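Side-chain contacts in endo-N-acetyl-beta-D-glucosaminidase (Hypocrea jecorina, PDB 4AC1), which hydrolyses the chitobiose core of N-linked glycans as a family 18 glycoside hydrolase, and is responsible for deglycosylating the fungus's own secreted cellulases: residues P98-A101 / T102-Y106; Q128-Q132 / Q133-R137. All coordinates share one frame; numbering follows the deposited sequence.

Contact 1: P98-A101 / T102-Y106; sequences PDSA and TFEHY
Asp-99 and Thr-102 meet through a single carboxylate oxygen that holds two donors of the threonine. Asp-99 OD2 accepts from Thr-102 OG1 at 2.8 Å, with the hydroxyl lying above the carboxylate plane, 38° out of it. The same OD2 takes the backbone N-H of Thr-102, at 3.0 Å from the nitrogen, on its anti side and closer to the plane. Two torsions make the double grip possible: Asp-99 swings CG anti to its own nitrogen (chi1 -177°), which brings OD2 to the N-terminal end of the helix, beside Thr-102, while Thr-102 keeps OG1 beside its backbone N (chi1 -61°), so that both donors face one acceptor. The two side chains cross at about a right angle, and Asp-99 CB comes within 3.6 Å of Thr-102 OG1. This is an N-cap: Asp-99 stands right before helix 100-116, the helix of the beta-alpha-beta unit that joins strands 77-83 and 121-125 in the (beta/alpha)8 barrel of family 18. The carboxylate's negative charge probably also interacts favourably with the helix dipole. The backbone takes up its regular pattern at once, Phe-103 N bonding to Asp-99 O at 3.0 Å and Glu-104 N to Ser-100 O at 2.8 Å. The inward side is the closely packed one: the buried ring of Phe-103 turns away from the first turn to meet Arg-137 in a cation-pi contact, and the buried Tyr-106 packs on Ile-43 and Leu-95. On the solvent side contacts are sparse. Ser-100 and Ala-101 are exposed, Ala-101 CB meets across the contact only the adjoining Thr-102 N, and the Glu-104 carboxylate leads off to a salt bridge with Arg-141.

Contact 2: Q128-Q132 / Q133-R137; sequences QPMSQ and QGIDR
Gln-132 and Asp-136 bring together an amide and a carboxylate whose planes stand 54° apart. Gln-132 NE2 donates to Asp-136 OD1 on its syn side across 3.3 Å, a long but fairly straight bond (164°). OD1 lies nearly in the amide plane, whereas the nitrogen sits 26° out of the carboxylate plane. A bend at chi2 turns the glutamine amide along the helix, and its OE1 accepts from Ser-171 N. Were Asp-136 cut back to an alanine, Gln-132 NE2 would probably lose this acceptor, leaving the amide to be steered mainly by the OE1 bond to Ser-171. At the helix start Ser-131 is the N-cap: its OG accepts from Gly-134 N at 2.9 Å. That OG is also hydrogen-bonded to Asp-96, and a water donates to both it and Gln-133 OE1, bridging the two side chains. Met-130 extends beneath the first turn; CE reaches Gly-134 C at 3.6 Å and SD lies 4.0 Å from Ile-135 CD1. Gly-134, without a side chain, thus lies close to both Ser-131 OG and Met-130 CE. The cap opens helix 132-146 just after the loop that leaves strand 121-125, with Asp-136 and Gln-132 packed against helix 172-179.

Overall arrangement
Both contacts are helix starts with an N-cap side chain, contact 1 on helix 100-116 and contact 2 on helix 132-146, consecutive barrel helices separated by strand 121-125. Contact 1 lies at the surface, about 25 Å from the chain centre, and caps with a charged carboxylate. Contact 2, about 18 Å from that centre and partly buried, uses a neutral hydroxyl, and adds a methionine-isoleucine contact and a glutamine-aspartate bond. Their centres are 14 Å apart, yet they touch: Phe-103 CD1 approaches Arg-137 NH2 to 3.4 Å. Ser-97, beside the first cap, also accepts from Arg-137 through its backbone oxygen, tying the two helix ends together.

Contact 1: P98-A101 / T102-Y106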
loop_
_atom_site.group_PDB
_atom_site.type_symbol
_atom_site.label_atom_id
_atom_site.label_comp_id
_atom_site.label_asym_id
_atom_site.label_seq_id
_atom_site.Cartn_x
_atom_site.Cartn_y
_atom_site.Cartn_z
ATOM N N PRO A 98 6.018 -9.126 -23.251
ATOM C CA PRO A 98 7.096 -8.766 -24.175
ATOM C C PRO A 98 6.586 -8.223 -25.525
ATOM O O PRO A 98 7.391 -7.841 -26.389
ATOM C CB PRO A 98 7.835 -10.092 -24.369
ATOM C CG PRO A 98 6.793 -11.124 -24.219
ATOM C CD PRO A 98 5.804 -10.585 -23.204
ATOM N N ASP A 99 5.265 -8.193 -25.699
ATOM C CA ASP A 99 4.627 -7.611 -26.882
ATOM C C ASP A 99 4.287 -6.153 -26.583
ATOM O O ASP A 99 3.453 -5.878 -25.718
ATOM C CB ASP A 99 3.359 -8.399 -27.238
ATOM C CG ASP A 99 2.687 -7.887 -28.488
ATOM O OD1 ASP A 99 3.129 -8.258 -29.598
ATOM O OD2 ASP A 99 1.710 -7.115 -28.369
ATOM N N SER A 100 4.921 -5.226 -27.300
ATOM C CA SER A 100 4.781 -3.796 -27.025
ATOM C C SER A 100 3.330 -3.323 -27.042
ATOM O O SER A 100 2.905 -2.592 -26.148
ATOM C CB SER A 100 5.622 -2.966 -27.997
ATOM O OG SER A 100 5.531 -1.588 -27.679
ATOM N N ALA A 101 2.570 -3.739 -28.054
ATOM C CA ALA A 101 1.172 -3.325 -28.163
ATOM C C ALA A 101 0.329 -3.819 -26.992
ATOM O O ALA A 101 -0.546 -3.092 -26.509
ATOM C CB ALA A 101 0.566 -3.793 -29.473
ATOM N N THR A 102 0.589 -5.056 -26.564
ATOM C CA THR A 102 -0.079 -5.644 -25.402
ATOM C C THR A 102 0.243 -4.825 -24.150
ATOM O O THR A 102 -0.668 -4.401 -23.439
ATOM C CB THR A 102 0.302 -7.124 -25.225
ATOM O OG1 THR A 102 -0.122 -7.849 -26.382
ATOM C CG2 THR A 102 -0.367 -7.715 -24.003
ATOM N N PHE A 103 1.527 -4.565 -23.898
ATOM C CA PHE A 103 1.896 -3.699 -22.782
ATOM C C PHE A 103 1.213 -2.341 -22.849
ATOM O O PHE A 103 0.593 -1.923 -21.873
ATOM C CB PHE A 103 3.407 -3.517 -22.629
ATOM C CG PHE A 103 3.761 -2.527 -21.550
ATOM C CD1 PHE A 103 3.649 -2.873 -20.198
ATOM C CD2 PHE A 103 4.129 -1.232 -21.881
ATOM C CE1 PHE A 103 3.919 -1.943 -19.205
ATOM C CE2 PHE A 103 4.420 -0.300 -20.889
ATOM C CZ PHE A 103 4.308 -0.662 -19.554
ATOM N N GLU A 104 1.292 -1.661 -23.992
ATOM C CA GLU A 104 0.668 -0.351 -24.133
ATOM C C GLU A 104 -0.821 -0.398 -23.836
ATOM O O GLU A 104 -1.376 0.530 -23.244
ATOM C CB GLU A 104 0.896 0.230 -25.532
ATOM C CG GLU A 104 2.282 0.766 -25.761
ATOM C CD GLU A 104 2.592 2.011 -24.943
ATOM O OE1 GLU A 104 1.701 2.865 -24.740
ATOM O OE2 GLU A 104 3.754 2.126 -24.519
ATOM N N HIS A 105 -1.471 -1.473 -24.274
ATOM C CA HIS A 105 -2.902 -1.614 -24.085
ATOM C C HIS A 105 -3.253 -1.681 -22.594
ATOM O O HIS A 105 -4.120 -0.943 -22.118
ATOM C CB HIS A 105 -3.437 -2.843 -24.825
ATOM C CG HIS A 105 -4.863 -3.161 -24.505
ATOM N ND1 HIS A 105 -5.912 -2.377 -24.938
ATOM C CD2 HIS A 105 -5.415 -4.169 -23.793
ATOM C CE1 HIS A 105 -7.046 -2.888 -24.501
ATOM N NE2 HIS A 105 -6.777 -3.982 -23.811
ATOM N N TYR A 106 -2.590 -2.573 -21.864
ATOM C CA TYR A 106 -2.912 -2.772 -20.452
ATOM C C TYR A 106 -2.375 -1.644 -19.575
ATOM O O TYR A 106 -3.059 -1.196 -18.644
ATOM C CB TYR A 106 -2.504 -4.177 -19.971
ATOM C CG TYR A 106 -3.318 -5.239 -20.661
ATOM C CD1 TYR A 106 -4.680 -5.354 -20.409
ATOM C CD2 TYR A 106 -2.744 -6.086 -21.608
ATOM C CE1 TYR A 106 -5.454 -6.303 -21.059
ATOM C CE2 TYR A 106 -3.516 -7.034 -22.273
ATOM C CZ TYR A 106 -4.869 -7.130 -21.984
ATOM O OH TYR A 106 -5.639 -8.054 -22.639
#

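Contact 2: Q128-Q132 / Q133-R137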
loop_
_atom_site.group_PDB
_atom_site.type_symbol
_atom_site.label_atom_id
_atom_site.label_comp_id
_atom_site.label_asym_id
_atom_site.label_seq_id
_atom_site.Cartn_x
_atom_site.Cartn_y
_atom_site.Cartn_z
ATOM N N GLN A 128 3.019 -12.020 -7.381
ATOM C CA GLN A 128 3.411 -13.131 -8.267
ATOM C C GLN A 128 4.646 -12.662 -9.025
ATOM O O GLN A 128 4.893 -11.458 -9.079
ATOM C CB GLN A 128 2.296 -13.531 -9.247
ATOM C CG GLN A 128 0.980 -13.917 -8.593
ATOM C CD GLN A 128 0.134 -12.705 -8.209
ATOM O OE1 GLN A 128 0.103 -11.698 -8.918
ATOM N NE2 GLN A 128 -0.556 -12.808 -7.080
ATOM N N PRO A 129 5.426 -13.593 -9.614
ATOM C CA PRO A 129 6.667 -13.157 -10.269
ATOM C C PRO A 129 6.469 -12.217 -11.461
ATOM O O PRO A 129 5.588 -12.442 -12.306
ATOM C CB PRO A 129 7.301 -14.475 -10.729
ATOM C CG PRO A 129 6.780 -15.482 -9.753
ATOM C CD PRO A 129 5.354 -15.065 -9.520
ATOM N N MET A 130 7.276 -11.158 -11.492
ATOM C CA MET A 130 7.360 -10.225 -12.617
ATOM C C MET A 130 8.840 -10.024 -12.918
ATOM O O MET A 130 9.651 -9.967 -11.987
ATOM C CB MET A 130 6.703 -8.881 -12.269
ATOM C CG MET A 130 6.637 -7.905 -13.416
ATOM S SD MET A 130 5.871 -6.361 -12.909
ATOM C CE MET A 130 5.335 -5.708 -14.501
ATOM N N SER A 131 9.195 -9.913 -14.197
ATOM C CA SER A 131 10.593 -9.738 -14.589
ATOM C C SER A 131 11.129 -8.413 -14.091
ATOM O O SER A 131 10.369 -7.462 -13.864
ATOM C CB SER A 131 10.759 -9.833 -16.110
ATOM O OG SER A 131 10.211 -8.686 -16.743
ATOM N N GLN A 132 12.448 -8.355 -13.918
ATOM C CA GLN A 132 13.121 -7.100 -13.606
ATOM C C GLN A 132 12.832 -6.017 -14.637
ATOM O O GLN A 132 12.535 -4.868 -14.284
ATOM C CB GLN A 132 14.632 -7.304 -13.490
ATOM C CG GLN A 132 15.322 -6.177 -12.734
ATOM C CD GLN A 132 15.045 -6.257 -11.239
ATOM O OE1 GLN A 132 15.253 -7.300 -10.623
ATOM N NE2 GLN A 132 14.549 -5.157 -10.652
ATOM N N GLN A 133 12.927 -6.383 -15.915
ATOM C CA GLN A 133 12.668 -5.429 -16.985
ATOM C C GLN A 133 11.235 -4.887 -16.899
ATOM O O GLN A 133 10.995 -3.700 -17.124
ATOM C CB GLN A 133 12.895 -6.079 -18.348
ATOM C CG GLN A 133 12.782 -5.094 -19.495
ATOM C CD GLN A 133 12.794 -5.747 -20.861
ATOM O OE1 GLN A 133 12.769 -6.971 -20.982
ATOM N NE2 GLN A 133 12.814 -4.922 -21.906
ATOM N N GLY A 134 10.296 -5.779 -16.601
ATOM C CA GLY A 134 8.884 -5.403 -16.505
ATOM C C GLY A 134 8.577 -4.400 -15.396
ATOM O O GLY A 134 7.913 -3.383 -15.627
ATOM N N ILE A 135 9.067 -4.664 -14.184
ATOM C CA ILE A 135 8.804 -3.734 -13.080
ATOM C C ILE A 135 9.529 -2.421 -13.297
ATOM O O ILE A 135 8.969 -1.353 -13.047
ATOM C CB ILE A 135 9.095 -4.339 -11.656
ATOM C CG1 ILE A 135 8.518 -3.442 -10.548
ATOM C CG2 ILE A 135 10.587 -4.595 -11.442
ATOM C CD1 ILE A 135 6.987 -3.275 -10.626
ATOM N N ASP A 136 10.767 -2.496 -13.786
ATOM C CA ASP A 136 11.528 -1.277 -14.046
ATOM C C ASP A 136 10.801 -0.381 -15.062
ATOM O O ASP A 136 10.694 0.836 -14.872
ATOM C CB ASP A 136 12.945 -1.595 -14.545
ATOM C CG ASP A 136 13.848 -2.247 -13.487
ATOM O OD1 ASP A 136 13.432 -2.555 -12.344
ATOM O OD2 ASP A 136 15.033 -2.477 -13.826
ATOM N N ARG A 137 10.315 -0.990 -16.146
ATOM C CA ARG A 137 9.572 -0.271 -17.169
ATOM C C ARG A 137 8.308 0.342 -16.591
ATOM O O ARG A 137 8.006 1.498 -16.855
ATOM C CB ARG A 137 9.218 -1.202 -18.330
ATOM C CG ARG A 137 8.273 -0.576 -19.356
ATOM C CD ARG A 137 7.986 -1.482 -20.536
ATOM N NE ARG A 137 7.319 -2.723 -20.155
ATOM C CZ ARG A 137 7.030 -3.708 -21.002
ATOM N NH1 ARG A 137 7.370 -3.597 -22.280
ATOM N NH2 ARG A 137 6.420 -4.805 -20.573
HETATM O O HOH W 1 10.722 -8.893 -19.583
#